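Local coordinates for protein papain-like cysteine protease (Porcine reproductive and respiratory syndrome virus, PDB 3MTV) that probably acts as a papain-like cysteine protease of the viral replicase polyprotein and as a metal-dependent nuclease, at residues A[12-16]-A[17-21]; A[33-36]-A[37-40]; A[78-81]-A[82-86]; A[127-130]-A[131-134]. All coordinates share one frame; numbering follows the deposited sequence.

Contact 1. Residues A[12-16]-A[17-21]; sequences MYVAG and GKVSW
The Tyr13 ring has Ser20 OG over one face, 4.3 Å from Tyr13 CG, on the side of the sheet where both side chains stand. It also meets Tyr13 of the second subunit, the two ring planes inclined by about 25°, while its OH is hydrogen-bonded to His52 ND1 of that subunit. The other large flat group belongs to Trp21, whose side chain sets out on the opposite side of the sheet, but whose indole leads away from the neighbouring strand; it meets His46 edge-to-face and touches Leu45. On this second side stand Met12, Val14 and Val19. With CG anti to the backbone N (chi1 157°) and an extended chi2, the Met12 chain brings SD to 3.9 Å from Val19 CG1, where the two side chains cross at a slant. Val14 and Val19 instead stand side by side, pointing the same way, with CG1 of the first 4.0 Å from CG2 of the second. Leu45 of helix 39-48 touches both Met12 and Val19, giving the apolar side a helical cover. Between the two sides runs the backbone pairing: Tyr13 N bonds to Ser20 O at 2.9 Å, the return bond from Ser20 N to Tyr13 O is equally long, and nearer the turn Ala15 N reaches Lys18 O at 3.1 Å. The strand segments run antiparallel at 165°, and Gly16 and Gly17 reverse the chain between them. This is a beta hairpin joining the central strands of a four-strand antiparallel sheet, with one side packed on a helix and the other facing the dimer partner.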
ATOM      1  N   MET A  12       6.704   2.068  -3.136  1.00 40.88           N
ATOM      2  CA  MET A  12       7.084   0.991  -2.272  1.00 48.36           C
ATOM      3  C   MET A  12       7.136   1.462  -0.904  1.00 56.96           C
ATOM      4  O   MET A  12       7.590   2.562  -0.716  1.00 62.08           O
ATOM      5  CB  MET A  12       8.497   0.564  -2.616  1.00 57.48           C
ATOM      6  CG  MET A  12       9.169  -0.125  -1.474  1.00 64.76           C
ATOM      7  SD  MET A  12      10.763  -0.907  -1.838  1.00 80.81           S
ATOM      8  CE  MET A  12      11.899   0.443  -2.029  1.00 46.46           C
ATOM      9  N   TYR A  13       6.673   0.667   0.060  1.00 52.50           N
ATOM     10  CA  TYR A  13       6.576   1.189   1.392  1.00 60.23           C
ATOM     11  C   TYR A  13       7.638   0.482   2.128  1.00 56.83           C
ATOM     12  O   TYR A  13       7.868  -0.666   1.824  1.00 65.38           O
ATOM     13  CB  TYR A  13       5.284   0.811   2.077  1.00 59.55           C
ATOM     14  CG  TYR A  13       3.945   1.184   1.459  1.00 59.72           C
ATOM     15  CD1 TYR A  13       3.828   1.591   0.157  1.00 51.40           C
ATOM     16  CD2 TYR A  13       2.765   1.086   2.214  1.00 52.77           C
ATOM     17  CE1 TYR A  13       2.547   1.879  -0.402  1.00 66.10           C
ATOM     18  CE2 TYR A  13       1.483   1.400   1.656  1.00 58.71           C
ATOM     19  CZ  TYR A  13       1.394   1.790   0.361  1.00 56.54           C
ATOM     20  OH  TYR A  13       0.193   2.098  -0.177  1.00 51.74           O
ATOM     21  N   VAL A  14       8.230   1.138   3.142  1.00 67.40           N
ATOM     22  CA  VAL A  14       9.311   0.592   3.966  1.00 51.68           C
ATOM     23  C   VAL A  14       9.342   0.954   5.436  1.00 67.03           C
ATOM     24  O   VAL A  14       9.138   2.137   5.752  1.00 93.00           O
ATOM     25  CB  VAL A  14      10.522   1.257   3.569  1.00 52.03           C
ATOM     26  CG1 VAL A  14      11.620   0.639   4.305  1.00 45.15           C
ATOM     27  CG2 VAL A  14      10.755   1.186   2.036  1.00 44.59           C
ATOM     28  N   ALA A  15       9.695   0.008   6.315  1.00 65.01           N
ATOM     29  CA  ALA A  15       9.413   0.127   7.746  1.00 77.91           C
ATOM     30  C   ALA A  15       9.816  -1.154   8.423  1.00 87.11           C
ATOM     31  O   ALA A  15       9.243  -2.169   8.132  1.00 95.28           O
ATOM     32  CB  ALA A  15       7.912   0.327   7.926  1.00 53.60           C
ATOM     33  N   GLY A  16      10.771  -1.157   9.338  1.00 92.18           N
ATOM     34  CA  GLY A  16      11.333  -2.444   9.783  1.00 78.45           C
ATOM     35  C   GLY A  16      12.413  -2.767   8.733  1.00102.41           C
ATOM     36  O   GLY A  16      12.987  -1.900   7.981  1.00 91.31           O
ATOM     37  N   GLY A  17      12.714  -4.034   8.613  1.00 81.12           N
ATOM     38  CA  GLY A  17      13.540  -4.398   7.468  1.00 98.97           C
ATOM     39  C   GLY A  17      12.586  -4.923   6.419  1.00110.20           C
ATOM     40  O   GLY A  17      12.987  -5.601   5.397  1.00 80.65           O
ATOM     41  N   LYS A  18      11.310  -4.591   6.717  1.00 99.63           N
ATOM     42  CA  LYS A  18      10.111  -5.029   5.996  1.00 72.29           C
ATOM     43  C   LYS A  18       9.638  -4.005   4.945  1.00 62.17           C
ATOM     44  O   LYS A  18       9.724  -2.821   5.135  1.00 78.03           O
ATOM     45  CB  LYS A  18       8.992  -5.404   6.994  1.00 71.08           C
ATOM     46  CG  LYS A  18       9.247  -6.653   7.886  1.00 84.74           C
ATOM     47  CD  LYS A  18       8.089  -7.029   8.861  1.00 76.18           C
ATOM     48  CE  LYS A  18       8.471  -8.257   9.785  1.00 86.64           C
ATOM     49  NZ  LYS A  18       7.342  -9.225  10.172  1.00 94.61           N
ATOM     50  N   VAL A  19       9.061  -4.491   3.859  1.00 72.38           N
ATOM     51  CA  VAL A  19       8.875  -3.728   2.637  1.00 54.45           C
ATOM     52  C   VAL A  19       7.663  -4.229   1.760  1.00 69.72           C
ATOM     53  O   VAL A  19       7.257  -5.391   1.851  1.00 71.87           O
ATOM     54  CB  VAL A  19      10.146  -3.902   1.975  1.00 71.06           C
ATOM     55  CG1 VAL A  19      10.013  -3.976   0.493  1.00 60.11           C
ATOM     56  CG2 VAL A  19      11.099  -2.852   2.521  1.00 59.99           C
ATOM     57  N   SER A  20       7.012  -3.356   0.989  1.00 56.18           N
ATOM     58  CA  SER A  20       5.794  -3.721   0.294  1.00 42.81           C
ATOM     59  C   SER A  20       5.746  -2.959  -1.003  1.00 46.76           C
ATOM     60  O   SER A  20       6.279  -1.917  -1.113  1.00 56.24           O
ATOM     61  CB  SER A  20       4.553  -3.334   1.116  1.00 53.32           C
ATOM     62  OG  SER A  20       3.461  -2.919   0.253  1.00 65.04           O
ATOM     63  N   TRP A  21       5.042  -3.401  -2.005  1.00 51.49           N
ATOM     64  CA  TRP A  21       4.834  -2.390  -3.010  1.00 47.92           C
ATOM     65  C   TRP A  21       3.371  -2.292  -3.380  1.00 47.66           C
ATOM     66  O   TRP A  21       2.651  -3.152  -3.054  1.00 51.36           O
ATOM     67  CB  TRP A  21       5.629  -2.722  -4.246  1.00 38.52           C
ATOM     68  CG  TRP A  21       5.149  -3.933  -5.075  1.00 54.62           C
ATOM     69  CD1 TRP A  21       5.406  -5.258  -4.801  1.00 63.43           C
ATOM     70  CD2 TRP A  21       4.367  -3.940  -6.279  1.00 45.04           C
ATOM     71  NE1 TRP A  21       4.846  -6.085  -5.767  1.00 45.41           N
ATOM     72  CE2 TRP A  21       4.233  -5.311  -6.698  1.00 45.36           C
ATOM     73  CE3 TRP A  21       3.781  -2.945  -7.049  1.00 47.92           C
ATOM     74  CZ2 TRP A  21       3.521  -5.712  -7.822  1.00 45.31           C
ATOM     75  CZ3 TRP A  21       3.086  -3.330  -8.246  1.00 45.66           C
ATOM     76  CH2 TRP A  21       2.950  -4.715  -8.587  1.00 60.39           C
TER

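Contact 2. Residues A[33-36]-A[37-40]; sequences PVPK and ELKL
Apolar contacts join Val34 and Pro35 to Leu38. Val34 CG1 approaches Leu38 CB at 4.3 Å, and the Pro35 ring offers CG to Leu38 CD1 at the same distance, so that the leucine is met near its base by one residue and at one branch of its end by the other. Val34 and Pro35 also pack on Tyr4 of strand 3-7, and Val34 on Ile6, which ties this small cluster to the N-terminal sheet. Backbone bonding across the bend is slight: Lys39 N points to Lys36 O at 3.3 Å, a weak bond with an angle of 148° at the hydrogen. A second link, from Glu37 N to Pro35 O, is doubtful because the two atoms are modelled too close together. The lysines supply contacts of their aliphatic parts. Lys39 CB lies 3.9 Å from Lys36 O, and Lys36 CG is 4.3 Å from Lys39 CE. Bends at chi3 (-41°) and chi4 turn the Lys39 chain back over the preceding loop, bringing NZ to within 4.0 Å of Val34 O, which is too long for a hydrogen bond. Further along, Lys39 O accepts a hydrogen bond from Asn43 ND2. Leu38 occupies the N-cap position, where its apolar side chain can offer no acceptor to the helix amides. The arrangement is a proline-containing surface bend leading into the N-terminus of helix 39-48.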
ATOM      1  N   PRO A  33      11.810   9.844  -5.089  1.00 69.50           N
ATOM      2  CA  PRO A  33      12.112   8.530  -5.574  1.00 67.15           C
ATOM      3  C   PRO A  33      13.037   7.859  -4.663  1.00 68.35           C
ATOM      4  O   PRO A  33      13.423   8.387  -3.627  1.00 61.59           O
ATOM      5  CB  PRO A  33      12.780   8.786  -6.901  1.00 71.77           C
ATOM      6  CG  PRO A  33      12.319  10.049  -7.309  1.00 61.45           C
ATOM      7  CD  PRO A  33      12.234  10.837  -6.058  1.00 64.69           C
ATOM      8  N   VAL A  34      13.331   6.644  -5.079  1.00 72.80           N
ATOM      9  CA  VAL A  34      14.004   5.724  -4.257  1.00 69.04           C
ATOM     10  C   VAL A  34      15.445   6.103  -4.253  1.00 74.17           C
ATOM     11  O   VAL A  34      16.039   6.304  -5.312  1.00 62.15           O
ATOM     12  CB  VAL A  34      14.011   4.288  -4.856  1.00 79.17           C
ATOM     13  CG1 VAL A  34      13.337   3.409  -3.956  1.00 39.01           C
ATOM     14  CG2 VAL A  34      13.589   4.159  -6.405  1.00 41.28           C
ATOM     15  N   PRO A  35      15.980   6.184  -3.051  1.00 66.34           N
ATOM     16  CA  PRO A  35      17.266   6.465  -2.468  1.00 69.83           C
ATOM     17  C   PRO A  35      18.316   5.624  -3.061  1.00 95.57           C
ATOM     18  O   PRO A  35      19.387   5.659  -2.446  1.00114.18           O
ATOM     19  CB  PRO A  35      17.083   6.053  -1.011  1.00 64.69           C
ATOM     20  CG  PRO A  35      15.723   6.407  -0.734  1.00 71.45           C
ATOM     21  CD  PRO A  35      14.918   6.357  -2.060  1.00 70.79           C
ATOM     22  N   LYS A  36      18.079   4.893  -4.153  1.00 85.57           N
ATOM     23  CA  LYS A  36      19.249   4.272  -4.867  1.00 96.99           C
ATOM     24  C   LYS A  36      20.108   3.248  -4.031  1.00 64.91           C
ATOM     25  O   LYS A  36      20.425   2.201  -4.524  1.00 69.40           O
ATOM     26  CB  LYS A  36      20.103   5.372  -5.466  1.00 66.79           C
ATOM     27  CG  LYS A  36      21.302   4.936  -6.336  1.00113.91           C
ATOM     28  CD  LYS A  36      22.774   5.349  -5.804  1.00131.24           C
ATOM     29  CE  LYS A  36      23.074   6.906  -5.548  1.00126.35           C
ATOM     30  NZ  LYS A  36      24.124   7.640  -6.420  1.00113.64           N
ATOM     31  N   GLU A  37      20.383   3.546  -2.776  1.00 44.96           N
ATOM     32  CA  GLU A  37      20.625   2.592  -1.706  1.00 52.02           C
ATOM     33  C   GLU A  37      19.529   1.551  -1.565  1.00 67.63           C
ATOM     34  O   GLU A  37      19.503   0.696  -0.625  1.00 73.68           O
ATOM     35  CB  GLU A  37      20.590   3.332  -0.343  1.00 70.76           C
ATOM     36  CG  GLU A  37      21.071   4.782  -0.283  1.00101.15           C
ATOM     37  CD  GLU A  37      22.206   4.965   0.788  1.00150.81           C
ATOM     38  OE1 GLU A  37      21.950   4.467   1.924  1.00161.46           O
ATOM     39  OE2 GLU A  37      23.338   5.549   0.513  1.00 99.46           O
ATOM     40  N   LEU A  38      18.525   1.703  -2.392  1.00 70.04           N
ATOM     41  CA  LEU A  38      17.387   0.822  -2.307  1.00 77.31           C
ATOM     42  C   LEU A  38      16.836   0.519  -3.671  1.00 71.21           C
ATOM     43  O   LEU A  38      15.947  -0.270  -3.772  1.00 72.13           O
ATOM     44  CB  LEU A  38      16.282   1.453  -1.500  1.00 52.99           C
ATOM     45  CG  LEU A  38      16.475   1.497   0.033  1.00 93.75           C
ATOM     46  CD1 LEU A  38      15.448   2.388   0.775  1.00 54.09           C
ATOM     47  CD2 LEU A  38      16.444   0.161   0.760  1.00 51.64           C
ATOM     48  N   LYS A  39      17.348   1.115  -4.729  1.00 50.22           N
ATOM     49  CA  LYS A  39      16.844   0.807  -6.028  1.00 55.12           C
ATOM     50  C   LYS A  39      16.860  -0.695  -6.248  1.00 68.79           C
ATOM     51  O   LYS A  39      16.127  -1.246  -7.103  1.00 75.56           O
ATOM     52  CB  LYS A  39      17.625   1.576  -7.110  1.00 53.69           C
ATOM     53  CG  LYS A  39      16.893   1.658  -8.527  1.00 70.25           C
ATOM     54  CD  LYS A  39      17.588   2.676  -9.604  1.00129.07           C
ATOM     55  CE  LYS A  39      18.141   4.116  -9.076  1.00133.06           C
ATOM     56  NZ  LYS A  39      17.236   5.372  -9.025  1.00 92.72           N
ATOM     57  N   LEU A  40      17.673  -1.358  -5.438  1.00 74.83           N
ATOM     58  CA  LEU A  40      17.920  -2.740  -5.677  1.00 73.60           C
ATOM     59  C   LEU A  40      16.719  -3.478  -5.255  1.00 74.95           C
ATOM     60  O   LEU A  40      15.917  -3.916  -6.059  1.00 65.37           O
ATOM     61  CB  LEU A  40      19.068  -3.218  -4.814  1.00 76.48           C
ATOM     62  CG  LEU A  40      19.483  -4.528  -5.549  1.00 83.90           C
ATOM     63  CD1 LEU A  40      19.682  -4.390  -7.187  1.00 46.39           C
ATOM     64  CD2 LEU A  40      20.615  -5.285  -4.791  1.00 42.69           C
TER

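Contact 3. Residues A[78-81]-A[82-86]; sequences GCLP and ADTVP
A short 3-10 turn, residues 82-84, opens directly behind Pro81, and Thr84 folds back onto that proline in the loop between strand 77-78 and helix 100-112. The carbonyl of Pro81 is the acceptor for the turn. Thr84 N bonds to Pro81 O at 2.9 Å, three residues back as in a 3-10 helix, although the position of this nitrogen is less certain. Thr84 OG1 is directed at the same oxygen; their modelled separation is too short for its length to be trusted. The hydroxyl gets there because chi1 of 73° sets OG1 between the backbone N and the carbonyl carbon, while CG2 stays beside the backbone N. The threonine side chain thereby crosses the pyrrolidine at about a right angle: OG1 lies 3.2 Å from Pro81 CG, and CG2 is 3.4 Å from Pro81 CB. Asp83 OD2 stands 3.7 Å from that same Pro81 CB. Leu80 crosses Thr84 at a slant, its CD2 3.4 Å from Thr84 OG1, and its buried side chain packs on Phe60 and Val69. Val85 turns instead to Met71, and its side chain comes within about 8 Å of that of His159, a probable active-site residue. A 3-10 turn of this kind, with the amide of its third residue and probably also the threonine hydroxyl directed at one carbonyl, here belongs to the loop that also carries Cys90, the probable catalytic cysteine of the papain-like protease.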
ATOM      1  N   GLY A  78      11.907 -14.233 -13.143  1.00 67.57           N
ATOM      2  CA  GLY A  78      12.044 -13.412 -11.928  1.00 85.43           C
ATOM      3  C   GLY A  78      13.493 -13.416 -11.505  1.00 87.30           C
ATOM      4  O   GLY A  78      14.351 -13.175 -12.356  1.00 83.28           O
ATOM      5  N   CYS A  79      13.767 -13.709 -10.228  1.00 78.10           N
ATOM      6  CA  CYS A  79      15.142 -13.719  -9.668  1.00 53.27           C
ATOM      7  C   CYS A  79      15.061 -14.457  -8.378  1.00 79.31           C
ATOM      8  O   CYS A  79      15.793 -14.306  -7.346  1.00 65.83           O
ATOM      9  CB  CYS A  79      15.768 -12.335  -9.427  1.00 63.59           C
ATOM     10  SG  CYS A  79      14.834 -10.792  -9.070  1.00 86.13           S
ATOM     11  N   LEU A  80      14.102 -15.305  -8.418  1.00 68.18           N
ATOM     12  CA  LEU A  80      14.072 -16.133  -7.304  1.00 76.04           C
ATOM     13  C   LEU A  80      14.511 -17.503  -7.743  1.00 82.40           C
ATOM     14  O   LEU A  80      14.083 -18.033  -8.823  1.00 60.01           O
ATOM     15  CB  LEU A  80      12.689 -16.090  -6.736  1.00 80.08           C
ATOM     16  CG  LEU A  80      12.654 -15.130  -5.584  1.00 88.94           C
ATOM     17  CD1 LEU A  80      11.373 -14.454  -5.750  1.00 76.76           C
ATOM     18  CD2 LEU A  80      12.799 -15.856  -4.194  1.00 82.42           C
ATOM     19  N   PRO A  81      15.381 -18.051  -6.900  1.00 76.94           N
ATOM     20  CA  PRO A  81      15.707 -19.462  -6.896  1.00 98.92           C
ATOM     21  C   PRO A  81      14.365 -20.192  -6.828  1.00 90.96           C
ATOM     22  O   PRO A  81      13.690 -20.160  -5.750  1.00 57.79           O
ATOM     23  CB  PRO A  81      16.417 -19.684  -5.527  1.00 82.36           C
ATOM     24  CG  PRO A  81      16.157 -18.471  -4.722  1.00 77.77           C
ATOM     25  CD  PRO A  81      15.318 -17.499  -5.543  1.00 71.97           C
ATOM     26  N   ALA A  82      13.981 -20.876  -7.909  1.00 75.60           N
ATOM     27  CA  ALA A  82      12.871 -21.841  -7.708  1.00 60.74           C
ATOM     28  C   ALA A  82      12.949 -22.867  -6.539  1.00 50.65           C
ATOM     29  O   ALA A  82      11.912 -23.104  -5.961  1.00 70.98           O
ATOM     30  CB  ALA A  82      12.492 -22.444  -8.907  1.00 42.94           C
ATOM     31  N   ASP A  83      14.098 -23.422  -6.097  1.00 66.39           N
ATOM     32  CA  ASP A  83      14.043 -24.114  -4.770  1.00 66.42           C
ATOM     33  C   ASP A  83      13.026 -23.445  -3.771  1.00 58.14           C
ATOM     34  O   ASP A  83      12.653 -24.052  -2.759  1.00 57.64           O
ATOM     35  CB  ASP A  83      15.401 -24.139  -3.993  1.00 77.45           C
ATOM     36  CG  ASP A  83      16.616 -24.265  -4.892  1.00101.12           C
ATOM     37  OD1 ASP A  83      16.771 -25.410  -5.451  1.00 83.67           O
ATOM     38  OD2 ASP A  83      17.417 -23.247  -4.984  1.00 75.68           O
ATOM     39  N   THR A  84      12.686 -22.158  -3.961  1.00 60.42           N
ATOM     40  CA  THR A  84      12.263 -21.281  -2.785  1.00 79.56           C
ATOM     41  C   THR A  84      10.799 -20.706  -2.723  1.00 63.09           C
ATOM     42  O   THR A  84      10.340 -20.193  -1.736  1.00 86.51           O
ATOM     43  CB  THR A  84      13.315 -20.145  -2.577  1.00 57.74           C
ATOM     44  OG1 THR A  84      13.192 -19.183  -3.618  1.00 71.21           O
ATOM     45  CG2 THR A  84      14.774 -20.688  -2.723  1.00 83.59           C
ATOM     46  N   VAL A  85      10.093 -20.873  -3.813  1.00 63.69           N
ATOM     47  CA  VAL A  85       8.716 -20.588  -4.024  1.00 56.09           C
ATOM     48  C   VAL A  85       7.994 -21.889  -4.339  1.00 65.60           C
ATOM     49  O   VAL A  85       8.656 -22.891  -4.774  1.00 58.90           O
ATOM     50  CB  VAL A  85       8.762 -19.780  -5.263  1.00 62.83           C
ATOM     51  CG1 VAL A  85       7.724 -20.193  -6.320  1.00 67.03           C
ATOM     52  CG2 VAL A  85       8.733 -18.389  -4.883  1.00 67.17           C
ATOM     53  N   PRO A  86       6.647 -21.902  -4.152  1.00 68.33           N
ATOM     54  CA  PRO A  86       5.956 -23.188  -4.429  1.00 64.58           C
ATOM     55  C   PRO A  86       5.888 -23.553  -5.911  1.00 53.64           C
ATOM     56  O   PRO A  86       6.062 -22.682  -6.787  1.00 39.85           O
ATOM     57  CB  PRO A  86       4.579 -23.053  -3.744  1.00 68.98           C
ATOM     58  CG  PRO A  86       4.746 -22.006  -2.763  1.00 62.24           C
ATOM     59  CD  PRO A  86       5.804 -20.996  -3.356  1.00 60.87           C
TER

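Contact 4. Residues A[127-130]-A[131-134]; sequences QRRL and QVNG
Gln131 lies back along the last turn of the helix toward Gln127, the two side chains coming within 4.4 Å at Gln127 CG and Gln131 NE2. With its CG anti to the backbone N (chi1 -180°) and a bend at chi2, the Gln131 chain carries its amide toward the residue one turn earlier, while its CB sits 3.2 Å from Arg128 O. The Gln127 amide is engaged by another partner, its NE2 donating to Phe194 O. Val132 turns its CG2 branch toward the same Arg128 carbonyl, 3.4 Å from the oxygen. That methyl also stands obliquely to the Arg129 guanidinium, 4.5 Å from NH2; NH1 of the same group forms a salt bridge with Glu106. Asn133 CB lies 3.7 Å from Leu130 O, and its side chain touches Val102 and Leu98. Beneath these side chains the helical bonds run down: Gln131 N reaches Gln127 O at 3.0 Å, whereas Val132 N to Arg128 O is weak. Asn133 N then bonds to Leu130 O from well above the carbonyl plane, 67° out of it. Gly134, with positive phi, is the C-prime residue of a Schellman motif, its N meeting Gln131 O at 3.1 Å and Leu135 N turning to Leu130 O. Amides of the last turn and the motif thus satisfy Gln127 O, Leu130 O and Gln131 O, while the amide bond to Arg128 O is weak; the Glu106 salt bridge probably neutralises much of the Arg129 charge and ties the helix end to helix 100-112.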
ATOM      1  N   GLN A 127     -12.026 -28.281  -3.935  1.00 43.37           N
ATOM      2  CA  GLN A 127     -13.040 -28.845  -3.095  1.00 52.87           C
ATOM      3  C   GLN A 127     -13.860 -29.808  -3.906  1.00 57.42           C
ATOM      4  O   GLN A 127     -14.257 -30.893  -3.493  1.00 48.40           O
ATOM      5  CB  GLN A 127     -13.905 -27.743  -2.714  1.00 47.89           C
ATOM      6  CG  GLN A 127     -15.055 -28.302  -2.042  1.00 85.15           C
ATOM      7  CD  GLN A 127     -15.107 -27.757  -0.682  1.00 94.03           C
ATOM      8  OE1 GLN A 127     -15.099 -26.523  -0.508  1.00 98.41           O
ATOM      9  NE2 GLN A 127     -15.068 -28.643   0.319  1.00101.86           N
ATOM     10  N   ARG A 128     -14.091 -29.395  -5.114  1.00 54.49           N
ATOM     11  CA  ARG A 128     -15.066 -30.038  -5.892  1.00 53.09           C
ATOM     12  C   ARG A 128     -14.388 -31.326  -6.397  1.00 57.04           C
ATOM     13  O   ARG A 128     -15.009 -32.437  -6.383  1.00 53.14           O
ATOM     14  CB  ARG A 128     -15.595 -29.028  -6.922  1.00 49.13           C
ATOM     15  CG  ARG A 128     -16.361 -29.587  -8.005  1.00 56.76           C
ATOM     16  CD  ARG A 128     -16.344 -28.719  -9.268  1.00 58.17           C
ATOM     17  NE  ARG A 128     -16.575 -27.398  -8.782  1.00 76.63           N
ATOM     18  CZ  ARG A 128     -15.941 -26.308  -9.180  1.00 88.53           C
ATOM     19  NH1 ARG A 128     -14.982 -26.368 -10.130  1.00 48.79           N
ATOM     20  NH2 ARG A 128     -16.311 -25.155  -8.586  1.00 87.28           N
ATOM     21  N   ARG A 129     -13.091 -31.265  -6.710  1.00 44.79           N
ATOM     22  CA  ARG A 129     -12.433 -32.528  -7.144  1.00 51.13           C
ATOM     23  C   ARG A 129     -12.445 -33.121  -5.858  1.00 51.10           C
ATOM     24  O   ARG A 129     -12.860 -32.448  -4.954  1.00 78.94           O
ATOM     25  CB  ARG A 129     -11.012 -32.265  -7.617  1.00 51.05           C
ATOM     26  CG  ARG A 129     -11.111 -31.674  -9.001  1.00 39.78           C
ATOM     27  CD  ARG A 129     -11.558 -32.831  -9.790  1.00 55.38           C
ATOM     28  NE  ARG A 129     -12.860 -32.795 -10.394  1.00 45.88           N
ATOM     29  CZ  ARG A 129     -13.188 -33.768 -11.219  1.00 75.97           C
ATOM     30  NH1 ARG A 129     -12.231 -34.759 -11.463  1.00 37.14           N
ATOM     31  NH2 ARG A 129     -14.425 -33.734 -11.801  1.00 75.25           N
ATOM     32  N   LEU A 130     -12.010 -34.313  -5.621  1.00 42.82           N
ATOM     33  CA  LEU A 130     -12.045 -34.593  -4.187  1.00 63.26           C
ATOM     34  C   LEU A 130     -13.414 -34.898  -3.562  1.00 60.00           C
ATOM     35  O   LEU A 130     -13.683 -36.086  -3.202  1.00 62.29           O
ATOM     36  CB  LEU A 130     -11.396 -33.463  -3.363  1.00 54.75           C
ATOM     37  CG  LEU A 130     -11.222 -33.741  -1.843  1.00 70.66           C
ATOM     38  CD1 LEU A 130     -10.366 -32.843  -0.901  1.00 36.72           C
ATOM     39  CD2 LEU A 130     -12.595 -33.787  -1.279  1.00 73.00           C
ATOM     40  N   GLN A 131     -14.254 -33.878  -3.325  1.00 45.40           N
ATOM     41  CA  GLN A 131     -15.692 -34.222  -3.068  1.00 48.98           C
ATOM     42  C   GLN A 131     -16.096 -35.537  -3.789  1.00 58.19           C
ATOM     43  O   GLN A 131     -16.444 -36.543  -3.145  1.00 61.68           O
ATOM     44  CB  GLN A 131     -16.529 -33.181  -3.681  1.00 47.87           C
ATOM     45  CG  GLN A 131     -17.965 -33.437  -3.474  1.00 49.70           C
ATOM     46  CD  GLN A 131     -18.653 -32.129  -3.078  1.00 84.31           C
ATOM     47  OE1 GLN A 131     -19.567 -32.149  -2.251  1.00 69.18           O
ATOM     48  NE2 GLN A 131     -18.194 -30.958  -3.649  1.00 90.00           N
ATOM     49  N   VAL A 132     -15.916 -35.467  -5.118  1.00 45.04           N
ATOM     50  CA  VAL A 132     -16.127 -36.469  -6.115  1.00 55.10           C
ATOM     51  C   VAL A 132     -15.254 -37.618  -6.075  1.00 63.32           C
ATOM     52  O   VAL A 132     -15.516 -38.593  -6.783  1.00 54.27           O
ATOM     53  CB  VAL A 132     -15.672 -35.984  -7.551  1.00 53.32           C
ATOM     54  CG1 VAL A 132     -16.048 -36.985  -8.525  1.00 58.09           C
ATOM     55  CG2 VAL A 132     -16.499 -34.960  -8.020  1.00 46.73           C
ATOM     56  N   ASN A 133     -14.144 -37.480  -5.394  1.00 57.41           N
ATOM     57  CA  ASN A 133     -13.300 -38.634  -5.253  1.00 55.91           C
ATOM     58  C   ASN A 133     -13.539 -39.429  -3.981  1.00 56.12           C
ATOM     59  O   ASN A 133     -12.766 -40.393  -3.665  1.00 60.71           O
ATOM     60  CB  ASN A 133     -11.856 -38.258  -5.498  1.00 54.50           C
ATOM     61  CG  ASN A 133     -11.530 -38.312  -6.964  1.00 64.14           C
ATOM     62  OD1 ASN A 133     -11.325 -37.281  -7.508  1.00 57.07           O
ATOM     63  ND2 ASN A 133     -11.557 -39.513  -7.630  1.00 52.30           N
ATOM     64  N   GLY A 134     -14.639 -39.033  -3.305  1.00 58.55           N
ATOM     65  CA  GLY A 134     -15.136 -39.622  -2.071  1.00 50.81           C
ATOM     66  C   GLY A 134     -14.330 -39.051  -0.946  1.00 61.38           C
ATOM     67  O   GLY A 134     -14.387 -39.485   0.172  1.00 60.05           O
TER

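Contacts 1 and 2 belong to one N-terminal unit: their centres are about 12 Å apart, and Met12 CE meets Val34 CG1 at 3.8 Å, so the hairpin and the bend before helix 39-48 pack on each other. Contact 3 follows in the chain and lies about 20 Å from contact 1 between centres, with nearest atoms about 11 Å apart. It is the contact near the probable protease active site, where the Val85 side chain is about 10 Å from that of Cys90. Contact 4, in the same protease family region as contact 3 but about 30 Å from it between centres, lies across the chain's centre from contacts 1 and 2, whose centres are about 40 and 49 Å away.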